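Local coordinates for protein cytochrome P450 (Novosphingobium aromaticivorans, PDB 3OFT) that belongs to the cytochrome P450 family of haem proteins and holds an iron protoporphyrin IX in a fold richer in helix than in strand, at residues 79-91 with 219-233. Numbering follows the deposited sequence.
Sequences GKVMQFIPLQQDG and WTVDEARRMCRNLLF. With HEM (protoporphyrin IX containing Fe), chain D.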
loop_
_atom_site.group_PDB
_atom_site.type_symbol
_atom_site.label_atom_id
_atom_site.label_comp_id
_atom_site.label_asym_id
_atom_site.label_seq_id
_atom_site.Cartn_x
_atom_site.Cartn_y
_atom_site.Cartn_z
ATOM N N GLY A 79 -3.777 0.895 16.687
ATOM C CA GLY A 79 -3.323 -0.505 16.711
ATOM C C GLY A 79 -4.060 -1.367 17.692
ATOM O O GLY A 79 -4.327 -2.554 17.443
ATOM N N LYS A 80 -4.385 -0.775 18.833
ATOM C CA LYS A 80 -5.070 -1.509 19.887
ATOM C C LYS A 80 -6.427 -1.958 19.383
ATOM O O LYS A 80 -6.899 -3.044 19.738
ATOM C CB LYS A 80 -5.223 -0.623 21.136
ATOM C CG LYS A 80 -5.970 -1.282 22.282
ATOM C CD LYS A 80 -5.461 -0.733 23.608
ATOM C CE LYS A 80 -5.410 -1.850 24.650
ATOM N NZ LYS A 80 -6.722 -1.991 25.319
ATOM N N VAL A 81 -7.067 -1.131 18.554
ATOM C CA VAL A 81 -8.352 -1.526 17.980
ATOM C C VAL A 81 -8.219 -2.527 16.820
ATOM O O VAL A 81 -8.916 -3.544 16.769
ATOM C CB VAL A 81 -9.196 -0.291 17.595
ATOM C CG1 VAL A 81 -10.456 -0.693 16.816
ATOM C CG2 VAL A 81 -9.608 0.491 18.899
ATOM N N MET A 82 -7.357 -2.211 15.867
ATOM C CA MET A 82 -7.318 -2.995 14.628
ATOM C C MET A 82 -6.767 -4.406 14.790
ATOM O O MET A 82 -7.308 -5.316 14.179
ATOM C CB MET A 82 -6.654 -2.220 13.492
ATOM C CG MET A 82 -7.537 -1.032 13.035
ATOM S SD MET A 82 -9.084 -1.547 12.241
ATOM C CE MET A 82 -9.734 0.087 11.883
ATOM N N GLN A 83 -5.719 -4.590 15.602
ATOM C CA GLN A 83 -5.196 -5.933 15.912
ATOM C C GLN A 83 -5.046 -6.777 14.640
ATOM O O GLN A 83 -5.389 -7.970 14.606
ATOM C CB GLN A 83 -6.105 -6.655 16.937
ATOM C CG GLN A 83 -6.135 -5.934 18.283
ATOM C CD GLN A 83 -4.843 -6.176 18.990
ATOM O OE1 GLN A 83 -4.586 -7.281 19.432
ATOM N NE2 GLN A 83 -3.990 -5.151 19.056
ATOM N N PHE A 84 -4.474 -6.169 13.607
ATOM C CA PHE A 84 -4.329 -6.854 12.311
ATOM C C PHE A 84 -3.422 -8.080 12.366
ATOM O O PHE A 84 -2.368 -8.082 13.008
ATOM C CB PHE A 84 -3.719 -5.891 11.293
ATOM C CG PHE A 84 -4.648 -4.849 10.799
ATOM C CD1 PHE A 84 -5.862 -5.186 10.244
ATOM C CD2 PHE A 84 -4.262 -3.508 10.814
ATOM C CE1 PHE A 84 -6.715 -4.206 9.745
ATOM C CE2 PHE A 84 -5.106 -2.532 10.299
ATOM C CZ PHE A 84 -6.338 -2.889 9.761
ATOM N N ILE A 85 -3.846 -9.131 11.672
ATOM C CA ILE A 85 -3.009 -10.321 11.527
ATOM C C ILE A 85 -2.692 -10.531 10.022
ATOM O O ILE A 85 -3.606 -10.555 9.185
ATOM C CB ILE A 85 -3.729 -11.584 12.063
ATOM C CG1 ILE A 85 -3.747 -11.581 13.595
ATOM C CG2 ILE A 85 -3.019 -12.868 11.560
ATOM C CD1 ILE A 85 -4.629 -12.785 14.128
ATOM N N PRO A 86 -1.406 -10.713 9.670
ATOM C CA PRO A 86 -0.184 -10.783 10.450
ATOM C C PRO A 86 0.478 -9.409 10.724
ATOM O O PRO A 86 1.501 -9.384 11.386
ATOM C CB PRO A 86 0.736 -11.656 9.583
ATOM C CG PRO A 86 0.198 -11.548 8.208
ATOM C CD PRO A 86 -1.150 -10.930 8.235
ATOM N N LEU A 87 -0.109 -8.300 10.242
ATOM C CA LEU A 87 0.653 -7.018 10.141
ATOM C C LEU A 87 1.254 -6.576 11.476
ATOM O O LEU A 87 2.356 -6.016 11.521
ATOM C CB LEU A 87 -0.212 -5.883 9.555
ATOM C CG LEU A 87 0.414 -4.494 9.338
ATOM C CD1 LEU A 87 1.551 -4.527 8.266
ATOM C CD2 LEU A 87 -0.663 -3.515 8.945
ATOM N N GLN A 88 0.493 -6.782 12.545
ATOM C CA GLN A 88 0.885 -6.278 13.871
ATOM C C GLN A 88 1.527 -7.304 14.761
ATOM O O GLN A 88 1.758 -7.004 15.929
ATOM C CB GLN A 88 -0.324 -5.679 14.590
ATOM C CG GLN A 88 -0.751 -4.337 13.991
ATOM C CD GLN A 88 -1.963 -3.784 14.723
ATOM O OE1 GLN A 88 -1.896 -3.365 15.898
ATOM N NE2 GLN A 88 -3.047 -3.769 14.047
ATOM N N GLN A 89 1.835 -8.499 14.246
ATOM C CA GLN A 89 2.472 -9.502 15.114
ATOM C C GLN A 89 3.991 -9.513 15.023
ATOM O O GLN A 89 4.543 -9.048 14.044
ATOM C CB GLN A 89 1.920 -10.879 14.779
ATOM C CG GLN A 89 0.384 -10.880 14.866
ATOM C CD GLN A 89 -0.175 -12.201 14.389
ATOM O OE1 GLN A 89 0.073 -12.624 13.263
ATOM N NE2 GLN A 89 -0.929 -12.860 15.244
ATOM N N ASP A 90 4.644 -10.049 16.060
ATOM C CA ASP A 90 6.093 -10.213 16.082
ATOM C C ASP A 90 6.475 -11.683 16.236
ATOM O O ASP A 90 5.656 -12.497 16.685
ATOM C CB ASP A 90 6.702 -9.448 17.262
ATOM C CG ASP A 90 6.443 -7.937 17.204
ATOM O OD1 ASP A 90 6.578 -7.297 16.129
ATOM O OD2 ASP A 90 6.147 -7.357 18.288
ATOM N N GLY A 91 7.705 -11.990 15.833
ATOM C CA GLY A 91 8.423 -13.214 16.248
ATOM C C GLY A 91 7.780 -14.490 15.757
ATOM O O GLY A 91 7.309 -14.568 14.635
ATOM N N TRP A 219 -7.655 -22.121 12.933
ATOM C CA TRP A 219 -7.902 -20.684 13.199
ATOM C C TRP A 219 -9.044 -20.533 14.201
ATOM O O TRP A 219 -10.066 -21.225 14.071
ATOM C CB TRP A 219 -8.347 -19.961 11.924
ATOM C CG TRP A 219 -7.260 -19.753 10.902
ATOM C CD1 TRP A 219 -6.830 -20.667 9.960
ATOM C CD2 TRP A 219 -6.501 -18.556 10.670
ATOM N NE1 TRP A 219 -5.861 -20.108 9.167
ATOM C CE2 TRP A 219 -5.627 -18.818 9.578
ATOM C CE3 TRP A 219 -6.458 -17.293 11.284
ATOM C CZ2 TRP A 219 -4.701 -17.862 9.094
ATOM C CZ3 TRP A 219 -5.553 -16.331 10.782
ATOM C CH2 TRP A 219 -4.674 -16.635 9.722
ATOM N N THR A 220 -8.913 -19.628 15.168
ATOM C CA THR A 220 -10.072 -19.254 15.960
ATOM C C THR A 220 -10.899 -18.274 15.135
ATOM O O THR A 220 -10.402 -17.668 14.177
ATOM C CB THR A 220 -9.696 -18.632 17.312
ATOM O OG1 THR A 220 -9.097 -17.332 17.109
ATOM C CG2 THR A 220 -8.737 -19.581 18.088
ATOM N N VAL A 221 -12.146 -18.095 15.522
ATOM C CA VAL A 221 -12.992 -17.165 14.814
ATOM C C VAL A 221 -12.422 -15.744 14.939
ATOM O O VAL A 221 -12.456 -14.972 13.981
ATOM C CB VAL A 221 -14.426 -17.167 15.367
ATOM C CG1 VAL A 221 -15.233 -16.127 14.596
ATOM C CG2 VAL A 221 -15.062 -18.554 15.139
ATOM N N ASP A 222 -11.936 -15.378 16.120
ATOM C CA ASP A 222 -11.406 -14.003 16.237
ATOM C C ASP A 222 -10.142 -13.772 15.379
ATOM O O ASP A 222 -9.959 -12.675 14.861
ATOM C CB ASP A 222 -11.145 -13.581 17.677
ATOM C CG ASP A 222 -10.921 -12.051 17.786
ATOM O OD1 ASP A 222 -11.824 -11.265 17.377
ATOM O OD2 ASP A 222 -9.859 -11.651 18.286
ATOM N N GLU A 223 -9.279 -14.787 15.269
ATOM C CA GLU A 223 -8.072 -14.669 14.439
ATOM C C GLU A 223 -8.488 -14.513 12.985
ATOM O O GLU A 223 -7.918 -13.697 12.292
ATOM C CB GLU A 223 -7.147 -15.858 14.595
ATOM C CG GLU A 223 -6.466 -15.958 15.970
ATOM C CD GLU A 223 -6.012 -17.383 16.316
ATOM O OE1 GLU A 223 -6.278 -18.333 15.539
ATOM O OE2 GLU A 223 -5.452 -17.539 17.407
ATOM N N ALA A 224 -9.518 -15.261 12.555
ATOM C CA ALA A 224 -10.071 -15.112 11.208
ATOM C C ALA A 224 -10.557 -13.686 11.010
ATOM O O ALA A 224 -10.298 -13.108 9.976
ATOM C CB ALA A 224 -11.255 -16.140 10.962
ATOM N N ARG A 225 -11.294 -13.124 11.983
ATOM C CA ARG A 225 -11.760 -11.727 11.834
ATOM C C ARG A 225 -10.589 -10.759 11.579
ATOM O O ARG A 225 -10.681 -9.925 10.698
ATOM C CB ARG A 225 -12.495 -11.193 13.083
ATOM C CG ARG A 225 -13.794 -11.937 13.488
ATOM C CD ARG A 225 -14.483 -11.155 14.595
ATOM N NE ARG A 225 -15.627 -11.889 15.145
ATOM C CZ ARG A 225 -15.597 -12.611 16.255
ATOM N NH1 ARG A 225 -14.482 -12.678 16.998
ATOM N NH2 ARG A 225 -16.703 -13.271 16.626
ATOM N N ARG A 226 -9.547 -10.870 12.404
ATOM C CA ARG A 226 -8.330 -10.002 12.362
ATOM C C ARG A 226 -7.561 -10.176 11.080
ATOM O O ARG A 226 -7.041 -9.196 10.518
ATOM C CB ARG A 226 -7.384 -10.358 13.541
ATOM C CG ARG A 226 -8.062 -9.928 14.881
ATOM C CD ARG A 226 -7.429 -10.595 16.086
ATOM N NE ARG A 226 -6.037 -10.190 16.248
ATOM C CZ ARG A 226 -5.148 -10.821 17.000
ATOM N NH1 ARG A 226 -5.501 -11.916 17.665
ATOM N NH2 ARG A 226 -3.885 -10.369 17.049
ATOM N N MET A 227 -7.423 -11.423 10.633
ATOM C CA MET A 227 -6.669 -11.674 9.387
ATOM C C MET A 227 -7.413 -11.149 8.147
ATOM O O MET A 227 -6.817 -10.503 7.251
ATOM C CB MET A 227 -6.366 -13.172 9.245
ATOM C CG MET A 227 -5.469 -13.554 8.085
ATOM S SD MET A 227 -6.438 -13.780 6.590
ATOM C CE MET A 227 -7.507 -15.147 7.066
ATOM N N CYS A 228 -8.710 -11.436 8.103
ATOM C CA CYS A 228 -9.556 -10.996 7.003
ATOM C C CYS A 228 -9.648 -9.494 6.905
ATOM O O CYS A 228 -9.628 -8.978 5.774
ATOM C CB CYS A 228 -10.953 -11.609 7.129
ATOM S SG CYS A 228 -10.907 -13.398 6.715
ATOM N N ARG A 229 -9.736 -8.797 8.059
ATOM C CA ARG A 229 -9.660 -7.327 8.120
ATOM C C ARG A 229 -8.336 -6.804 7.527
ATOM O O ARG A 229 -8.333 -5.769 6.812
ATOM C CB ARG A 229 -9.771 -6.887 9.613
ATOM C CG ARG A 229 -9.857 -5.432 9.991
ATOM C CD ARG A 229 -9.725 -5.310 11.556
ATOM N NE ARG A 229 -10.707 -6.174 12.173
ATOM C CZ ARG A 229 -10.628 -6.804 13.353
ATOM N NH1 ARG A 229 -9.600 -6.730 14.193
ATOM N NH2 ARG A 229 -11.645 -7.545 13.686
ATOM N N ASN A 230 -7.215 -7.447 7.888
ATOM C CA ASN A 230 -5.926 -7.121 7.268
ATOM C C ASN A 230 -5.872 -7.303 5.737
ATOM O O ASN A 230 -5.316 -6.444 5.040
ATOM C CB ASN A 230 -4.805 -7.883 7.957
ATOM C CG ASN A 230 -3.424 -7.283 7.735
ATOM O OD1 ASN A 230 -3.195 -6.359 6.937
ATOM N ND2 ASN A 230 -2.491 -7.832 8.421
ATOM N N LEU A 231 -6.414 -8.404 5.229
ATOM C CA LEU A 231 -6.448 -8.641 3.779
ATOM C C LEU A 231 -7.276 -7.591 3.056
ATOM O O LEU A 231 -6.838 -7.050 2.017
ATOM C CB LEU A 231 -6.938 -10.046 3.457
ATOM C CG LEU A 231 -5.928 -11.150 3.760
ATOM C CD1 LEU A 231 -6.649 -12.420 3.330
ATOM C CD2 LEU A 231 -4.614 -10.993 2.974
ATOM N N LEU A 232 -8.421 -7.231 3.634
ATOM C CA LEU A 232 -9.269 -6.216 3.030
ATOM C C LEU A 232 -8.558 -4.876 3.025
ATOM O O LEU A 232 -8.395 -4.272 1.959
ATOM C CB LEU A 232 -10.585 -6.037 3.809
ATOM C CG LEU A 232 -11.552 -4.982 3.254
ATOM C CD1 LEU A 232 -12.082 -5.369 1.859
ATOM C CD2 LEU A 232 -12.726 -4.738 4.196
ATOM N N PHE A 233 -8.163 -4.392 4.202
ATOM C CA PHE A 233 -7.550 -3.067 4.280
ATOM C C PHE A 233 -6.188 -2.993 3.589
ATOM O O PHE A 233 -5.885 -1.975 2.958
ATOM C CB PHE A 233 -7.458 -2.554 5.700
ATOM C CG PHE A 233 -8.782 -2.043 6.253
ATOM C CD1 PHE A 233 -9.403 -0.916 5.711
ATOM C CD2 PHE A 233 -9.381 -2.680 7.340
ATOM C CE1 PHE A 233 -10.618 -0.430 6.213
ATOM C CE2 PHE A 233 -10.609 -2.197 7.885
ATOM C CZ PHE A 233 -11.234 -1.073 7.319
HETATM C CHA HEM D . 2.412 -5.718 4.231
HETATM C CHB HEM D . 2.744 -2.347 0.733
HETATM C CHC HEM D . -0.755 -4.590 -1.722
HETATM C CHD HEM D . -1.766 -7.238 2.160
HETATM C C1A HEM D . 2.838 -4.659 3.449
HETATM C C2A HEM D . 3.977 -3.825 3.751
HETATM C C3A HEM D . 4.095 -2.895 2.811
HETATM C C4A HEM D . 2.989 -3.079 1.869
HETATM C CMA HEM D . 5.172 -1.781 2.806
HETATM C CAA HEM D . 4.945 -4.019 4.954
HETATM C CBA HEM D . 4.311 -3.375 6.167
HETATM C CGA HEM D . 5.227 -3.410 7.382
HETATM O O1A HEM D . 4.752 -3.020 8.495
HETATM O O2A HEM D . 6.431 -3.811 7.311
HETATM C C1B HEM D . 1.830 -2.658 -0.265
HETATM C C2B HEM D . 1.694 -1.982 -1.529
HETATM C C3B HEM D . 0.716 -2.624 -2.199
HETATM C C4B HEM D . 0.228 -3.706 -1.366
HETATM C CMB HEM D . 2.545 -0.774 -1.961
HETATM C CAB HEM D . 0.087 -2.369 -3.572
HETATM C CBB HEM D . 0.430 -1.335 -4.362
HETATM C C1C HEM D . -1.371 -5.517 -0.935
HETATM C C2C HEM D . -2.440 -6.428 -1.322
HETATM C C3C HEM D . -2.730 -7.144 -0.199
HETATM C C4C HEM D . -1.805 -6.778 0.849
HETATM C CMC HEM D . -3.108 -6.477 -2.733
HETATM C CAC HEM D . -3.749 -8.286 0.033
HETATM C CBC HEM D . -4.904 -8.359 -0.620
HETATM C C1D HEM D . -0.742 -7.106 3.040
HETATM C C2D HEM D . -0.664 -7.815 4.309
HETATM C C3D HEM D . 0.653 -7.369 4.917
HETATM C C4D HEM D . 1.233 -6.413 4.016
HETATM C CMD HEM D . -1.684 -8.862 4.882
HETATM C CAD HEM D . 1.197 -7.876 6.285
HETATM C CBD HEM D . 2.291 -8.903 5.947
HETATM C CGD HEM D . 2.955 -9.257 7.283
HETATM O O1D HEM D . 2.812 -8.533 8.289
HETATM O O2D HEM D . 3.692 -10.246 7.356
HETATM N NA HEM D . 2.262 -4.186 2.268
HETATM N NB HEM D . 0.953 -3.722 -0.239
HETATM N NC HEM D . -0.987 -5.795 0.367
HETATM N ND HEM D . 0.370 -6.280 2.916
HETATM FE FE HEM D . 0.695 -5.046 1.296
HETATM O O HOH W 1 -2.547 -8.167 15.942
HETATM O O HOH W 2 -0.799 -3.530 2.384
#
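The backbone of F84 and I85 runs past R226 and M227 with CA atoms as close as 4.5 Å (I85 to M227), where the loop after helix 78-82 packs against the long haem-flanking I-helix of the cytochrome P450 fold, here 221-252. Two arginines one helical turn apart suit this junction, because the last helical residue, M82, and Q83 just after it present carbonyls that the guanidinium groups can reach. R229 NH1 donates to M82 O over 2.7 Å from above the carbonyl plane, and its NH2 is paired in a salt bridge with D187. R226, bent at chi3 (64°), brings NE onto a lone pair of Q83 O at 2.8 Å, almost straight at 169°. I85 CD1 sits over the centre of one face of that guanidinium; Q83 OE1 lies more loosely on the opposite side, 4.0 Å from R226 NH2. Water 1 accepts from R226 NH2 and donates to F84 O. The flat F84 ring packs against R229 and F233, CE1 lying 3.4 Å from R229 CG and CZ meeting F233 CD2, while M82 CB lies over the rim of one face. Branched I85 spreads both ways, CD1 to R226 and CG2 to M227 CB. N230 is short enough to fit between loop and haem; a chi1 of -160° swings its amide away from the backbone N, OD1 facing the haem methyl CMD and ND2 the loop. Beyond the cis peptide, P86 and L87 border a haem propionate. I85 O receives a weak bond from N230 ND2 and a CA-H contact from M227 CA at 3.3 Å.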